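Local coordinates for Non-structural protein (Porcine reproductive and respiratory syndrome virus, PDB 3IFU) that acts as the papain-like cysteine protease Nsp1alpha at the start of the viral polyprotein, carries two zinc sites and probably suppresses host interferon-beta production, at residues Gly109-Thr112 with Pro113-Lys117; Ser33-Pro36 with Leu37-Val41. One frame throughout, in Å; residues are numbered along the deposited sequence.

Interaction 1: Gly109-Thr112 with Pro113-Lys117; sequences GQLT and PTVLK
Thr-112 and Leu-116 meet at the N-terminus of helix 113-118, within the papain-like cysteine protease part of Nsp1alpha. Thr-112 is the N-cap residue and Pro-113 opens the first turn. The Leu-116 N-H bonds to Thr-112 O at 2.9 Å with an N-H...O angle of 149°. This is the first i to i+4 bond of the helix. The Thr-112 side chain makes no capping bond. Its OG1 lies anti to the backbone N (chi1 -166°) and bonds to Glu-177 O in the C-terminal tail. The same rotation puts CG2 between N and the carbonyl carbon, facing the helix. There it crosses Val-115 at about a right angle, with Thr-112 CG2 3.3 Å from Val-115 CG2.

The buried side is apolar. Leu-111 reaches over with one methyl, CD1, and meets both Val-115 and Leu-116. Its side chain and that of Leu-116 cross at about a right angle. Ile-105 of helix 94-108 touches Leu-111 and Val-115, so this side packs against the preceding helix. The Leu-111 backbone also bonds to Ala-179, next to the zinc ligand Met-180.

The opposite character is found at Thr-114, which is exposed. Its side chain meets the loop at one carbon pair, Thr-114 CB and Thr-112 CG2, 3.7 Å apart. Pro-113 is partly exposed and rests on Cys-174 and Glu-177. On the buried side, Leu-111 CD1 stands 4.0 Å from Leu-116 CD2 and 4.2 Å from Val-115 CG1.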
ATOM      1  N   GLY A 109      -5.038   1.326 -23.745  1.00 49.84           N
ATOM      2  CA  GLY A 109      -6.407   0.980 -23.391  1.00 49.95           C
ATOM      3  C   GLY A 109      -6.554  -0.426 -22.831  1.00 50.44           C
ATOM      4  O   GLY A 109      -7.633  -1.031 -22.881  1.00 48.75           O
ATOM      5  N   GLN A 110      -5.457  -0.947 -22.296  1.00 50.13           N
ATOM      6  CA  GLN A 110      -5.426  -2.282 -21.727  1.00 52.21           C
ATOM      7  C   GLN A 110      -4.039  -2.520 -21.152  1.00 52.20           C
ATOM      8  O   GLN A 110      -3.122  -1.743 -21.404  1.00 53.65           O
ATOM      9  CB  GLN A 110      -5.716  -3.322 -22.811  1.00 53.51           C
ATOM     10  CG  GLN A 110      -4.827  -3.191 -24.045  1.00 56.93           C
ATOM     11  CD  GLN A 110      -5.098  -4.271 -25.093  1.00 59.12           C
ATOM     12  OE1 GLN A 110      -6.253  -4.520 -25.470  1.00 60.95           O
ATOM     13  NE2 GLN A 110      -4.032  -4.909 -25.576  1.00 57.22           N
ATOM     14  N   LEU A 111      -3.888  -3.583 -20.371  1.00 51.62           N
ATOM     15  CA  LEU A 111      -2.595  -3.909 -19.788  1.00 51.98           C
ATOM     16  C   LEU A 111      -2.102  -5.141 -20.522  1.00 52.85           C
ATOM     17  O   LEU A 111      -2.849  -6.103 -20.715  1.00 55.18           O
ATOM     18  CB  LEU A 111      -2.739  -4.183 -18.288  1.00 52.03           C
ATOM     19  CG  LEU A 111      -1.502  -4.014 -17.391  1.00 52.33           C
ATOM     20  CD1 LEU A 111      -0.661  -2.796 -17.809  1.00 51.43           C
ATOM     21  CD2 LEU A 111      -1.980  -3.853 -15.957  1.00 48.96           C
ATOM     22  N   THR A 112      -0.845  -5.118 -20.942  1.00 52.24           N
ATOM     23  CA  THR A 112      -0.307  -6.239 -21.691  1.00 51.75           C
ATOM     24  C   THR A 112       1.187  -6.436 -21.431  1.00 51.27           C
ATOM     25  O   THR A 112       1.862  -5.520 -20.957  1.00 49.93           O
ATOM     26  CB  THR A 112      -0.541  -6.001 -23.188  1.00 51.58           C
ATOM     27  OG1 THR A 112      -0.315  -7.212 -23.902  1.00 55.99           O
ATOM     28  CG2 THR A 112       0.406  -4.936 -23.713  1.00 51.16           C
ATOM     29  N   PRO A 113       1.723  -7.636 -21.734  1.00 51.57           N
ATOM     30  CA  PRO A 113       3.154  -7.875 -21.507  1.00 52.68           C
ATOM     31  C   PRO A 113       4.008  -6.806 -22.183  1.00 53.51           C
ATOM     32  O   PRO A 113       5.056  -6.407 -21.672  1.00 55.04           O
ATOM     33  CB  PRO A 113       3.376  -9.254 -22.118  1.00 50.77           C
ATOM     34  CG  PRO A 113       2.079  -9.935 -21.859  1.00 52.34           C
ATOM     35  CD  PRO A 113       1.060  -8.865 -22.207  1.00 50.92           C
ATOM     36  N   THR A 114       3.543  -6.342 -23.335  1.00 52.58           N
ATOM     37  CA  THR A 114       4.256  -5.327 -24.085  1.00 53.79           C
ATOM     38  C   THR A 114       4.235  -3.979 -23.366  1.00 54.72           C
ATOM     39  O   THR A 114       5.246  -3.275 -23.339  1.00 55.34           O
ATOM     40  CB  THR A 114       3.664  -5.198 -25.506  1.00 53.48           C
ATOM     41  OG1 THR A 114       4.032  -6.353 -26.275  1.00 52.87           O
ATOM     42  CG2 THR A 114       4.164  -3.943 -26.192  1.00 51.02           C
ATOM     43  N   VAL A 115       3.097  -3.621 -22.778  1.00 54.81           N
ATOM     44  CA  VAL A 115       2.995  -2.359 -22.057  1.00 53.11           C
ATOM     45  C   VAL A 115       3.816  -2.420 -20.770  1.00 52.09           C
ATOM     46  O   VAL A 115       4.307  -1.398 -20.292  1.00 53.01           O
ATOM     47  CB  VAL A 115       1.530  -2.015 -21.719  1.00 52.89           C
ATOM     48  CG1 VAL A 115       1.471  -0.786 -20.822  1.00 52.35           C
ATOM     49  CG2 VAL A 115       0.766  -1.736 -22.990  1.00 52.73           C
ATOM     50  N   LEU A 116       3.969  -3.614 -20.208  1.00 50.46           N
ATOM     51  CA  LEU A 116       4.760  -3.762 -18.992  1.00 50.97           C
ATOM     52  C   LEU A 116       6.246  -3.670 -19.342  1.00 52.30           C
ATOM     53  O   LEU A 116       7.051  -3.200 -18.542  1.00 53.03           O
ATOM     54  CB  LEU A 116       4.450  -5.094 -18.301  1.00 48.67           C
ATOM     55  CG  LEU A 116       3.052  -5.230 -17.688  1.00 48.41           C
ATOM     56  CD1 LEU A 116       2.850  -6.635 -17.148  1.00 47.82           C
ATOM     57  CD2 LEU A 116       2.879  -4.207 -16.585  1.00 48.85           C
ATOM     58  N   LYS A 117       6.603  -4.119 -20.542  1.00 53.89           N
ATOM     59  CA  LYS A 117       7.987  -4.052 -21.002  1.00 54.26           C
ATOM     60  C   LYS A 117       8.345  -2.597 -21.271  1.00 52.58           C
ATOM     61  O   LYS A 117       9.423  -2.146 -20.903  1.00 52.94           O
ATOM     62  CB  LYS A 117       8.178  -4.878 -22.275  1.00 56.08           C
ATOM     63  CG  LYS A 117       8.098  -6.374 -22.043  1.00 61.17           C
ATOM     64  CD  LYS A 117       8.072  -7.153 -23.356  1.00 64.84           C
ATOM     65  CE  LYS A 117       8.008  -8.669 -23.113  1.00 64.70           C
ATOM     66  NZ  LYS A 117       7.824  -9.434 -24.385  1.00 64.56           N
TER

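Interaction 2: Ser33-Pro36 with Leu37-Val41; sequences SLLP and LNLQV
The backbone runs extended through Leu-35, bends at Pro-36 and turns through Leu-37, whose phi is positive, so that Leu-39 and Gln-40 come back beside Leu-35. This is an irregular loop turn in the N-terminal zinc-finger region of Nsp1alpha.

Two donors converge on Leu-35 O. The Gln-40 side chain gives the more regular bond, with NE2 2.8 Å from Leu-35 O and an N-H...O angle of 155°. NE2 sits tilted 26° from the carbonyl plane. The second bond, from Leu-37 N, is weak and bent. Gln-40 reaches the carbonyl because its CG stands anti to its own carbonyl carbon (chi1 -77°) and the chain runs extended beyond CG. On the way, Gln-40 CG passes 3.7 Å from Leu-35 CB, so the side chain is held by carbon contact as well as by its amide.

Leu-39 supplies the apolar half. Its CB lies 3.8 Å from Leu-35 CG, and the two side chains cross at about a right angle. Its CD1 reaches the proline ring, 3.8 Å from Pro-36 CD and 3.9 Å from Pro-36 CG. Leu-35 is buried, while Pro-36, Leu-37 and Asn-38 lie exposed at the bend.

Backbone bonds from Leu-35 to Leu-49 and from Val-41 to Gly-48 join the turn to the following chain. The turn is thus closed by the Gln-40 amide bond and by leucine and proline carbons. The weak Leu-37 N-H bond to the same carbonyl probably adds little.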
ATOM      1  N   SER A  33     -14.149  13.637  -7.637  1.00 57.96           N
ATOM      2  CA  SER A  33     -15.600  13.613  -7.518  1.00 60.91           C
ATOM      3  C   SER A  33     -16.244  13.203  -8.835  1.00 62.29           C
ATOM      4  O   SER A  33     -15.574  13.066  -9.857  1.00 62.20           O
ATOM      5  CB  SER A  33     -16.132  14.989  -7.104  1.00 60.98           C
ATOM      6  OG  SER A  33     -15.888  15.249  -5.731  1.00 63.18           O
ATOM      7  N   LEU A  34     -17.555  13.000  -8.799  1.00 64.86           N
ATOM      8  CA  LEU A  34     -18.296  12.627  -9.990  1.00 66.61           C
ATOM      9  C   LEU A  34     -18.371  13.824 -10.914  1.00 68.03           C
ATOM     10  O   LEU A  34     -18.527  14.957 -10.461  1.00 68.06           O
ATOM     11  CB  LEU A  34     -19.710  12.191  -9.618  1.00 66.60           C
ATOM     12  CG  LEU A  34     -19.854  10.781  -9.055  1.00 67.47           C
ATOM     13  CD1 LEU A  34     -21.201  10.629  -8.354  1.00 67.32           C
ATOM     14  CD2 LEU A  34     -19.697   9.784 -10.191  1.00 67.30           C
ATOM     15  N   LEU A  35     -18.254  13.570 -12.208  1.00 70.86           N
ATOM     16  CA  LEU A  35     -18.328  14.631 -13.197  1.00 73.71           C
ATOM     17  C   LEU A  35     -19.794  15.076 -13.320  1.00 76.23           C
ATOM     18  O   LEU A  35     -20.707  14.248 -13.260  1.00 76.33           O
ATOM     19  CB  LEU A  35     -17.794  14.116 -14.532  1.00 73.20           C
ATOM     20  CG  LEU A  35     -16.858  15.064 -15.281  1.00 74.00           C
ATOM     21  CD1 LEU A  35     -15.785  15.605 -14.345  1.00 73.09           C
ATOM     22  CD2 LEU A  35     -16.227  14.313 -16.442  1.00 75.96           C
ATOM     23  N   PRO A  36     -20.033  16.393 -13.482  1.00 78.03           N
ATOM     24  CA  PRO A  36     -21.341  17.049 -13.615  1.00 79.58           C
ATOM     25  C   PRO A  36     -22.401  16.453 -14.551  1.00 81.49           C
ATOM     26  O   PRO A  36     -23.482  17.026 -14.686  1.00 82.40           O
ATOM     27  CB  PRO A  36     -20.966  18.470 -14.025  1.00 78.42           C
ATOM     28  CG  PRO A  36     -19.725  18.695 -13.259  1.00 78.78           C
ATOM     29  CD  PRO A  36     -18.960  17.405 -13.496  1.00 78.60           C
ATOM     30  N   LEU A  37     -22.114  15.319 -15.191  1.00 83.19           N
ATOM     31  CA  LEU A  37     -23.072  14.692 -16.110  1.00 84.42           C
ATOM     32  C   LEU A  37     -23.195  15.505 -17.397  1.00 84.90           C
ATOM     33  O   LEU A  37     -23.568  14.979 -18.446  1.00 84.45           O
ATOM     34  CB  LEU A  37     -24.454  14.556 -15.451  1.00 84.75           C
ATOM     35  CG  LEU A  37     -25.650  14.212 -16.351  1.00 86.02           C
ATOM     36  CD1 LEU A  37     -25.458  12.843 -16.999  1.00 85.71           C
ATOM     37  CD2 LEU A  37     -26.928  14.238 -15.521  1.00 85.60           C
ATOM     38  N   ASN A  38     -22.884  16.793 -17.302  1.00 85.29           N
ATOM     39  CA  ASN A  38     -22.928  17.688 -18.448  1.00 85.90           C
ATOM     40  C   ASN A  38     -21.595  17.536 -19.152  1.00 85.27           C
ATOM     41  O   ASN A  38     -21.470  17.766 -20.356  1.00 85.61           O
ATOM     42  CB  ASN A  38     -23.090  19.129 -17.979  1.00 87.64           C
ATOM     43  CG  ASN A  38     -24.382  19.351 -17.231  1.00 90.38           C
ATOM     44  OD1 ASN A  38     -25.469  19.243 -17.805  1.00 92.07           O
ATOM     45  ND2 ASN A  38     -24.276  19.659 -15.941  1.00 90.65           N
ATOM     46  N   LEU A  39     -20.597  17.144 -18.369  1.00 83.99           N
ATOM     47  CA  LEU A  39     -19.247  16.938 -18.864  1.00 81.63           C
ATOM     48  C   LEU A  39     -19.022  15.445 -19.088  1.00 80.32           C
ATOM     49  O   LEU A  39     -18.220  15.050 -19.934  1.00 80.59           O
ATOM     50  CB  LEU A  39     -18.239  17.486 -17.851  1.00 80.65           C
ATOM     51  CG  LEU A  39     -18.256  19.005 -17.649  1.00 79.49           C
ATOM     52  CD1 LEU A  39     -17.513  19.370 -16.380  1.00 78.79           C
ATOM     53  CD2 LEU A  39     -17.631  19.689 -18.861  1.00 78.84           C
ATOM     54  N   GLN A  40     -19.742  14.623 -18.328  1.00 78.33           N
ATOM     55  CA  GLN A  40     -19.632  13.175 -18.439  1.00 76.26           C
ATOM     56  C   GLN A  40     -19.588  12.746 -19.897  1.00 75.49           C
ATOM     57  O   GLN A  40     -20.277  13.315 -20.741  1.00 75.99           O
ATOM     58  CB  GLN A  40     -20.810  12.494 -17.735  1.00 75.94           C
ATOM     59  CG  GLN A  40     -20.698  12.449 -16.214  1.00 76.39           C
ATOM     60  CD  GLN A  40     -21.921  11.832 -15.557  1.00 77.18           C
ATOM     61  OE1 GLN A  40     -22.695  11.122 -16.205  1.00 76.69           O
ATOM     62  NE2 GLN A  40     -22.096  12.088 -14.261  1.00 76.04           N
ATOM     63  N   VAL A  41     -18.762  11.743 -20.182  1.00 74.80           N
ATOM     64  CA  VAL A  41     -18.603  11.214 -21.532  1.00 73.79           C
ATOM     65  C   VAL A  41     -19.202   9.811 -21.579  1.00 74.28           C
ATOM     66  O   VAL A  41     -18.508   8.816 -21.375  1.00 75.37           O
ATOM     67  CB  VAL A  41     -17.110  11.157 -21.932  1.00 72.13           C
ATOM     68  CG1 VAL A  41     -16.959  10.606 -23.334  1.00 71.13           C
ATOM     69  CG2 VAL A  41     -16.503  12.544 -21.851  1.00 70.80           C
TER

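Overall arrangement
Interactions 1 and 2 are separate local contacts. Their centres are 28 Å apart and their nearest atoms about 14 Å apart. Interaction 2 comes first along the chain, in the zinc-finger region. Interaction 1 follows, in the protease region. Each lies near a different zinc site. The Leu-35 side chain is about 11 Å from the zinc ion bound by Cys-8, Cys-10, Cys-25 and Cys-28. The Leu-111 side chain is about 9 Å from the one bound by Cys-70, Cys-76, His-146 and Met-180. Gln-110 comes closer to that second site, its side chain about 4 Å from that of Met-180. Neither contact supplies a zinc ligand.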